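Local coordinates for PHD-type domain-containing protein (Chaetomium thermophilum, PDB 6VHF), which forms the RbBP5-interacting domain of Cfp1, a subunit of the H3K4 methyltransferase complex COMPASS, and carries a zinc ion, at residues 14-17 / 18-22; 68-71 / 72-76; 146-149 / 150-154. All blocks are in the same frame, centred on the assembly; numbering follows the deposited sequence.

The contacts come in series along the chain, one on each of the three helices. Contact 1 lies on helix 4-46, contact 2 on helix 64-77 and contact 3 on helix 141-177. Helix 4-46 runs against the direction of the other two. The centres of contacts 1 and 2 are 14 Å apart, and Leu20 packs on Leu76 between them. Contacts 2 and 3 are closer, with centres 11 Å apart, and are tied by a probable hydrogen bond from His70 to Asp152. Contacts 1 and 3 do not touch. All three lie away from the zinc site, so they belong to the helical body of this Cfp1 domain.

Contact 1. Residues 14-17 / 18-22; sequences AETR and SKLSE
Thr16 and Leu20 lie side by side one helical turn apart, and their side chains point the same way. The methyl CG2 of Thr16 meets Leu20 CD1 at 4.0 Å. This is possible because CG2 stands anti to the Thr16 backbone N, while OG1 turns beside that N (chi1 -61°). There OG1 bonds back to the carbonyl of Ala12, leaving the methyl to face Leu20. Leu20 also leans over the backbone: its CG is 3.2 Å from Thr16 O. The same oxygen accepts Leu20 N at 2.8 Å, nearly along the C=O axis.

Lys19 uses its aliphatic part in a similar way. Its CG rests 3.3 Å from Glu15 O, and the chain beyond is extended and leads away. Glu15 OE1 and Lys19 NZ stay 6.7 Å apart, so these opposite charges make no salt bridge. Any attraction between them is probably weak.

Arg17 turns off in another direction. Its carbonyl O takes Ser21 N at 2.9 Å, while its side chain, bent at chi3, carries NE to a salt bridge with Glu167. Leu163 of helix 141-177 packs on both Thr16 and Leu20, and Leu164 touches Arg17. This stretch therefore offers helix 141-177 a methyl and leucine patch next to a charged arm.

The chemistry is mixed: nonpolar contact from Thr16 and Leu20, a charge pair from Arg17, and main-chain alpha-helical bonds beneath. The threonine serves both needs, its hydroxyl satisfied within its own helix and its methyl given to the packing.

Contact 2. Residues 68-71 / 72-76; sequences AAHQ and FSLFL
Leu74 covers one face of the His70 ring, one turn further along the helix. Its CD1 sits 4.1 Å from the ring centroid, 28° off the ring normal, in a CH-pi contact. The nearest ring atom to CD1 is NE2, at 3.7 Å. The second methyl, CD2, meets the ring at CE1, 4.0 Å away. The amide of Gln71 also reaches Leu74 CD1, with OE1 3.9 Å from it. The amide gets there because the Gln71 chain bends at chi2 (71°). Leu74 thus crosses both His70 and Gln71 at a slant.

Beneath these side chains runs the regular i to i+4 bonding of an alpha helix. Leu74 N bonds to His70 O at 3.2 Å, and Phe75 N to Gln71 O at 2.9 Å. This helix, 64-77, is the short one of the domain's three and packs on both long ones.

Further out, polar partners on the two long helices probably help to set His70 and Ser73. His70 has CG anti to its own N (chi1 176°), and its ND1 makes a probable hydrogen bond to Asp152 OD2 of helix 141-177, which probably limits rotation of the ring under Leu74. On the buried Ser73, OG bonds to Gln23 NE2 of helix 4-46. Leu76, three residues on, packs on Leu20 and Gln23 of that helix.

Contact 3. Residues 146-149 / 150-154; sequences TKTV and RHDIR
The carbonyl oxygen of Thr148 accepts Asp152 N at 2.9 Å, and the donor lies in the carbonyl plane. The Asp152 side chain comes back over this oxygen, its CG 3.3 Å away. The two side chains lie alongside each other, with Thr148 CG2 3.9 Å from Asp152 OD2. Thr148 can offer this methyl because its hydroxyl turns beside the backbone N (chi1 -54°) and bonds to Leu144 O.

Asp152 is buried, and OD2 has His70 ND1 of helix 64-77 as its probable hydrogen-bond partner, which probably also steadies the carboxylate. With an alanine in place of Asp152, His70 ND1 would probably lose its partner and a gap would be likely to open beside Thr148 CG2.

A second pair of side chains points the same way: Thr146 CG2 lies 4.0 Å from Arg150 CD. Arg150 N bonds to Thr146 O at 3.0 Å. Between these two faces Val149 is buried against Cys27 and Leu31 of helix 4-46 and Val66 near the start of helix 64-77. Ile153 N bonds to Val149 O at 3.0 Å, and Ile153 also packs on Cys27. Nonpolar residues set four apart on one face, turned to neighbouring helices, are typical of an alpha helix packed in a helical bundle.

Contact 1. Residues 14-17 / 18-22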
loop_
_atom_site.group_PDB
_atom_site.type_symbol
_atom_site.label_atom_id
_atom_site.label_comp_id
_atom_site.label_asym_id
_atom_site.label_seq_id
_atom_site.Cartn_x
_atom_site.Cartn_y
_atom_site.Cartn_z
ATOM N N ALA A 14 -8.275 -9.350 -16.479
ATOM C CA ALA A 14 -7.460 -8.220 -16.914
ATOM C C ALA A 14 -7.855 -6.937 -16.180
ATOM O O ALA A 14 -6.998 -6.093 -15.868
ATOM C CB ALA A 14 -7.584 -8.042 -18.421
ATOM N N GLU A 15 -9.153 -6.769 -15.902
ATOM C CA GLU A 15 -9.599 -5.609 -15.141
ATOM C C GLU A 15 -9.096 -5.664 -13.706
ATOM O O GLU A 15 -8.796 -4.625 -13.119
ATOM C CB GLU A 15 -11.123 -5.519 -15.171
ATOM C CG GLU A 15 -11.651 -5.054 -16.516
ATOM C CD GLU A 15 -13.152 -5.214 -16.660
ATOM O OE1 GLU A 15 -13.749 -5.944 -15.839
ATOM O OE2 GLU A 15 -13.728 -4.594 -17.583
ATOM N N THR A 16 -9.025 -6.864 -13.128
ATOM C CA THR A 16 -8.477 -7.037 -11.789
ATOM C C THR A 16 -6.992 -6.690 -11.750
ATOM O O THR A 16 -6.529 -6.000 -10.833
ATOM C CB THR A 16 -8.704 -8.471 -11.332
ATOM O OG1 THR A 16 -10.110 -8.718 -11.294
ATOM C CG2 THR A 16 -8.144 -8.694 -9.951
ATOM N N ARG A 17 -6.224 -7.179 -12.727
ATOM C CA ARG A 17 -4.835 -6.756 -12.840
ATOM C C ARG A 17 -4.735 -5.235 -12.850
ATOM O O ARG A 17 -3.866 -4.648 -12.188
ATOM C CB ARG A 17 -4.211 -7.358 -14.102
ATOM C CG ARG A 17 -3.855 -8.822 -13.931
ATOM C CD ARG A 17 -2.959 -9.267 -15.058
ATOM N NE ARG A 17 -3.680 -9.404 -16.320
ATOM C CZ ARG A 17 -3.440 -8.685 -17.412
ATOM N NH1 ARG A 17 -2.488 -7.769 -17.400
ATOM N NH2 ARG A 17 -4.130 -8.916 -18.527
ATOM N N SER A 18 -5.645 -4.587 -13.578
ATOM C CA SER A 18 -5.669 -3.138 -13.647
ATOM C C SER A 18 -5.828 -2.534 -12.257
ATOM O O SER A 18 -5.063 -1.642 -11.864
ATOM C CB SER A 18 -6.813 -2.711 -14.558
ATOM O OG SER A 18 -6.499 -1.515 -15.225
ATOM N N LYS A 19 -6.810 -3.031 -11.482
ATOM C CA LYS A 19 -7.025 -2.514 -10.127
ATOM C C LYS A 19 -5.813 -2.780 -9.244
ATOM O O LYS A 19 -5.430 -1.929 -8.423
ATOM C CB LYS A 19 -8.275 -3.139 -9.480
ATOM C CG LYS A 19 -9.586 -3.091 -10.314
ATOM C CD LYS A 19 -10.862 -3.240 -9.420
ATOM C CE LYS A 19 -12.071 -3.827 -10.187
ATOM N NZ LYS A 19 -13.075 -4.508 -9.297
ATOM N N LEU A 20 -5.201 -3.960 -9.391
ATOM C CA LEU A 20 -4.047 -4.298 -8.567
ATOM C C LEU A 20 -2.877 -3.377 -8.869
ATOM O O LEU A 20 -2.154 -2.983 -7.951
ATOM C CB LEU A 20 -3.647 -5.758 -8.775
ATOM C CG LEU A 20 -4.662 -6.809 -8.301
ATOM C CD1 LEU A 20 -4.318 -8.190 -8.873
ATOM C CD2 LEU A 20 -4.693 -6.851 -6.780
ATOM N N SER A 21 -2.679 -3.016 -10.149
ATOM C CA SER A 21 -1.594 -2.103 -10.499
ATOM C C SER A 21 -1.830 -0.711 -9.926
ATOM O O SER A 21 -0.887 -0.068 -9.436
ATOM C CB SER A 21 -1.419 -2.038 -12.008
ATOM O OG SER A 21 -1.018 -3.308 -12.461
ATOM N N GLU A 22 -3.082 -0.236 -9.974
ATOM C CA GLU A 22 -3.425 1.033 -9.342
ATOM C C GLU A 22 -3.231 0.972 -7.827
ATOM O O GLU A 22 -2.777 1.943 -7.211
ATOM C CB GLU A 22 -4.862 1.410 -9.700
ATOM C CG GLU A 22 -5.029 1.821 -11.166
ATOM C CD GLU A 22 -6.421 1.529 -11.733
ATOM O OE1 GLU A 22 -6.535 1.433 -12.977
ATOM O OE2 GLU A 22 -7.400 1.396 -10.950
#

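Contact 2. Residues 68-71 / 72-76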
loop_
_atom_site.group_PDB
_atom_site.type_symbol
_atom_site.label_atom_id
_atom_site.label_comp_id
_atom_site.label_asym_id
_atom_site.label_seq_id
_atom_site.Cartn_x
_atom_site.Cartn_y
_atom_site.Cartn_z
ATOM N N ALA A 68 -5.732 2.513 6.094
ATOM C CA ALA A 68 -6.839 2.120 5.225
ATOM C C ALA A 68 -6.362 1.655 3.855
ATOM O O ALA A 68 -6.995 0.779 3.255
ATOM C CB ALA A 68 -7.827 3.275 5.056
ATOM N N ALA A 69 -5.267 2.233 3.337
ATOM C CA ALA A 69 -4.680 1.702 2.110
ATOM C C ALA A 69 -4.267 0.247 2.299
ATOM O O ALA A 69 -4.487 -0.592 1.416
ATOM C CB ALA A 69 -3.492 2.561 1.677
ATOM N N HIS A 70 -3.706 -0.080 3.464
ATOM C CA HIS A 70 -3.319 -1.460 3.747
ATOM C C HIS A 70 -4.529 -2.385 3.780
ATOM O O HIS A 70 -4.435 -3.554 3.382
ATOM C CB HIS A 70 -2.570 -1.537 5.071
ATOM C CG HIS A 70 -2.225 -2.935 5.487
ATOM N ND1 HIS A 70 -1.492 -3.791 4.693
ATOM C CD2 HIS A 70 -2.528 -3.633 6.608
ATOM C CE1 HIS A 70 -1.352 -4.953 5.308
ATOM N NE2 HIS A 70 -1.973 -4.883 6.471
ATOM N N GLN A 71 -5.668 -1.903 4.279
ATOM C CA GLN A 71 -6.829 -2.779 4.346
ATOM C C GLN A 71 -7.370 -3.053 2.951
ATOM O O GLN A 71 -7.738 -4.190 2.633
ATOM C CB GLN A 71 -7.907 -2.169 5.244
ATOM C CG GLN A 71 -8.986 -3.163 5.664
ATOM C CD GLN A 71 -8.485 -4.200 6.664
ATOM O OE1 GLN A 71 -7.599 -3.922 7.478
ATOM N NE2 GLN A 71 -9.048 -5.406 6.602
ATOM N N PHE A 72 -7.395 -2.023 2.098
ATOM C CA PHE A 72 -7.804 -2.203 0.711
ATOM C C PHE A 72 -6.902 -3.189 -0.021
ATOM O O PHE A 72 -7.371 -3.917 -0.906
ATOM C CB PHE A 72 -7.806 -0.856 -0.008
ATOM C CG PHE A 72 -8.648 -0.838 -1.243
ATOM C CD1 PHE A 72 -9.783 -1.627 -1.330
ATOM C CD2 PHE A 72 -8.306 -0.042 -2.322
ATOM C CE1 PHE A 72 -10.569 -1.616 -2.471
ATOM C CE2 PHE A 72 -9.085 -0.025 -3.468
ATOM C CZ PHE A 72 -10.218 -0.815 -3.545
ATOM N N SER A 73 -5.608 -3.225 0.324
ATOM C CA SER A 73 -4.718 -4.218 -0.273
ATOM C C SER A 73 -5.147 -5.620 0.114
ATOM O O SER A 73 -5.167 -6.525 -0.733
ATOM C CB SER A 73 -3.270 -3.985 0.144
ATOM O OG SER A 73 -2.761 -2.800 -0.437
ATOM N N LEU A 74 -5.502 -5.811 1.389
ATOM C CA LEU A 74 -6.019 -7.100 1.842
ATOM C C LEU A 74 -7.318 -7.474 1.118
ATOM O O LEU A 74 -7.510 -8.631 0.736
ATOM C CB LEU A 74 -6.214 -7.065 3.361
ATOM C CG LEU A 74 -4.965 -6.678 4.153
ATOM C CD1 LEU A 74 -5.252 -6.440 5.617
ATOM C CD2 LEU A 74 -3.937 -7.768 4.011
ATOM N N PHE A 75 -8.217 -6.507 0.919
ATOM C CA PHE A 75 -9.431 -6.750 0.137
ATOM C C PHE A 75 -9.094 -7.288 -1.250
ATOM O O PHE A 75 -9.593 -8.342 -1.653
ATOM C CB PHE A 75 -10.249 -5.457 0.041
ATOM C CG PHE A 75 -11.556 -5.584 -0.718
ATOM C CD1 PHE A 75 -11.582 -5.730 -2.109
ATOM C CD2 PHE A 75 -12.766 -5.534 -0.033
ATOM C CE1 PHE A 75 -12.785 -5.830 -2.798
ATOM C CE2 PHE A 75 -13.969 -5.636 -0.714
ATOM C CZ PHE A 75 -13.977 -5.785 -2.099
ATOM N N LEU A 76 -8.241 -6.575 -1.990
ATOM C CA LEU A 76 -7.886 -6.984 -3.342
ATOM C C LEU A 76 -7.089 -8.282 -3.380
ATOM O O LEU A 76 -6.840 -8.798 -4.470
ATOM C CB LEU A 76 -7.102 -5.867 -4.048
ATOM C CG LEU A 76 -7.820 -4.526 -4.270
ATOM C CD1 LEU A 76 -6.884 -3.490 -4.863
ATOM C CD2 LEU A 76 -9.052 -4.678 -5.150
#

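Contact 3. Residues 146-149 / 150-154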
loop_
_atom_site.group_PDB
_atom_site.type_symbol
_atom_site.label_atom_id
_atom_site.label_comp_id
_atom_site.label_asym_id
_atom_site.label_seq_id
_atom_site.Cartn_x
_atom_site.Cartn_y
_atom_site.Cartn_z
ATOM N N THR A 146 6.785 1.248 6.691
ATOM C CA THR A 146 7.568 0.933 5.500
ATOM C C THR A 146 7.476 -0.553 5.166
ATOM O O THR A 146 7.258 -0.931 4.008
ATOM C CB THR A 146 9.027 1.343 5.700
ATOM O OG1 THR A 146 9.142 2.770 5.653
ATOM C CG2 THR A 146 9.924 0.712 4.628
ATOM N N LYS A 147 7.622 -1.406 6.182
ATOM C CA LYS A 147 7.605 -2.850 5.984
ATOM C C LYS A 147 6.238 -3.333 5.515
ATOM O O LYS A 147 6.145 -4.186 4.621
ATOM C CB LYS A 147 8.016 -3.542 7.289
ATOM C CG LYS A 147 7.934 -5.060 7.291
ATOM C CD LYS A 147 8.520 -5.677 8.567
ATOM C CE LYS A 147 7.566 -6.714 9.173
ATOM N NZ LYS A 147 6.876 -7.554 8.126
ATOM N N THR A 148 5.160 -2.796 6.094
ATOM C CA THR A 148 3.831 -3.200 5.649
ATOM C C THR A 148 3.615 -2.863 4.179
ATOM O O THR A 148 3.168 -3.711 3.396
ATOM C CB THR A 148 2.757 -2.519 6.485
ATOM O OG1 THR A 148 3.001 -2.774 7.870
ATOM C CG2 THR A 148 1.390 -3.061 6.094
ATOM N N VAL A 149 3.917 -1.617 3.792
ATOM C CA VAL A 149 3.577 -1.151 2.453
ATOM C C VAL A 149 4.431 -1.861 1.413
ATOM O O VAL A 149 3.913 -2.358 0.407
ATOM C CB VAL A 149 3.705 0.380 2.360
ATOM C CG1 VAL A 149 3.438 0.842 0.940
ATOM C CG2 VAL A 149 2.708 1.039 3.310
ATOM N N ARG A 150 5.743 -1.949 1.647
ATOM C CA ARG A 150 6.576 -2.752 0.755
ATOM C C ARG A 150 6.076 -4.191 0.676
ATOM O O ARG A 150 6.173 -4.833 -0.377
ATOM C CB ARG A 150 8.035 -2.725 1.204
ATOM C CG ARG A 150 8.745 -1.432 0.859
ATOM C CD ARG A 150 10.196 -1.436 1.303
ATOM N NE ARG A 150 10.968 -2.503 0.672
ATOM C CZ ARG A 150 11.528 -2.402 -0.532
ATOM N NH1 ARG A 150 11.388 -1.282 -1.227
ATOM N NH2 ARG A 150 12.218 -3.417 -1.045
ATOM N N HIS A 151 5.553 -4.726 1.785
ATOM C CA HIS A 151 5.068 -6.098 1.752
ATOM C C HIS A 151 3.820 -6.199 0.881
ATOM O O HIS A 151 3.664 -7.159 0.118
ATOM C CB HIS A 151 4.791 -6.613 3.169
ATOM C CG HIS A 151 4.297 -8.028 3.208
ATOM N ND1 HIS A 151 5.102 -9.107 2.895
ATOM C CD2 HIS A 151 3.073 -8.542 3.490
ATOM C CE1 HIS A 151 4.400 -10.224 3.003
ATOM N NE2 HIS A 151 3.167 -9.908 3.366
ATOM N N ASP A 152 2.939 -5.196 0.967
ATOM C CA ASP A 152 1.724 -5.194 0.169
ATOM C C ASP A 152 2.035 -5.100 -1.319
ATOM O O ASP A 152 1.346 -5.731 -2.143
ATOM C CB ASP A 152 0.812 -4.054 0.613
ATOM C CG ASP A 152 0.226 -4.278 2.020
ATOM O OD1 ASP A 152 0.287 -5.418 2.539
ATOM O OD2 ASP A 152 -0.308 -3.306 2.602
ATOM N N ILE A 153 3.087 -4.367 -1.684
ATOM C CA ILE A 153 3.458 -4.313 -3.090
ATOM C C ILE A 153 3.816 -5.704 -3.584
ATOM O O ILE A 153 3.355 -6.134 -4.642
ATOM C CB ILE A 153 4.595 -3.299 -3.312
ATOM C CG1 ILE A 153 4.106 -1.910 -2.913
ATOM C CG2 ILE A 153 5.017 -3.271 -4.768
ATOM C CD1 ILE A 153 5.099 -0.797 -3.201
ATOM N N ARG A 154 4.599 -6.453 -2.803
ATOM C CA ARG A 154 5.000 -7.789 -3.235
ATOM C C ARG A 154 3.802 -8.732 -3.315
ATOM O O ARG A 154 3.704 -9.552 -4.243
ATOM C CB ARG A 154 6.051 -8.352 -2.282
ATOM C CG ARG A 154 7.406 -7.663 -2.299
ATOM C CD ARG A 154 8.243 -8.219 -1.134
ATOM N NE ARG A 154 9.691 -8.185 -1.348
ATOM C CZ ARG A 154 10.484 -7.268 -0.808
ATOM N NH1 ARG A 154 9.943 -6.316 -0.048
ATOM N NH2 ARG A 154 11.805 -7.298 -1.018
#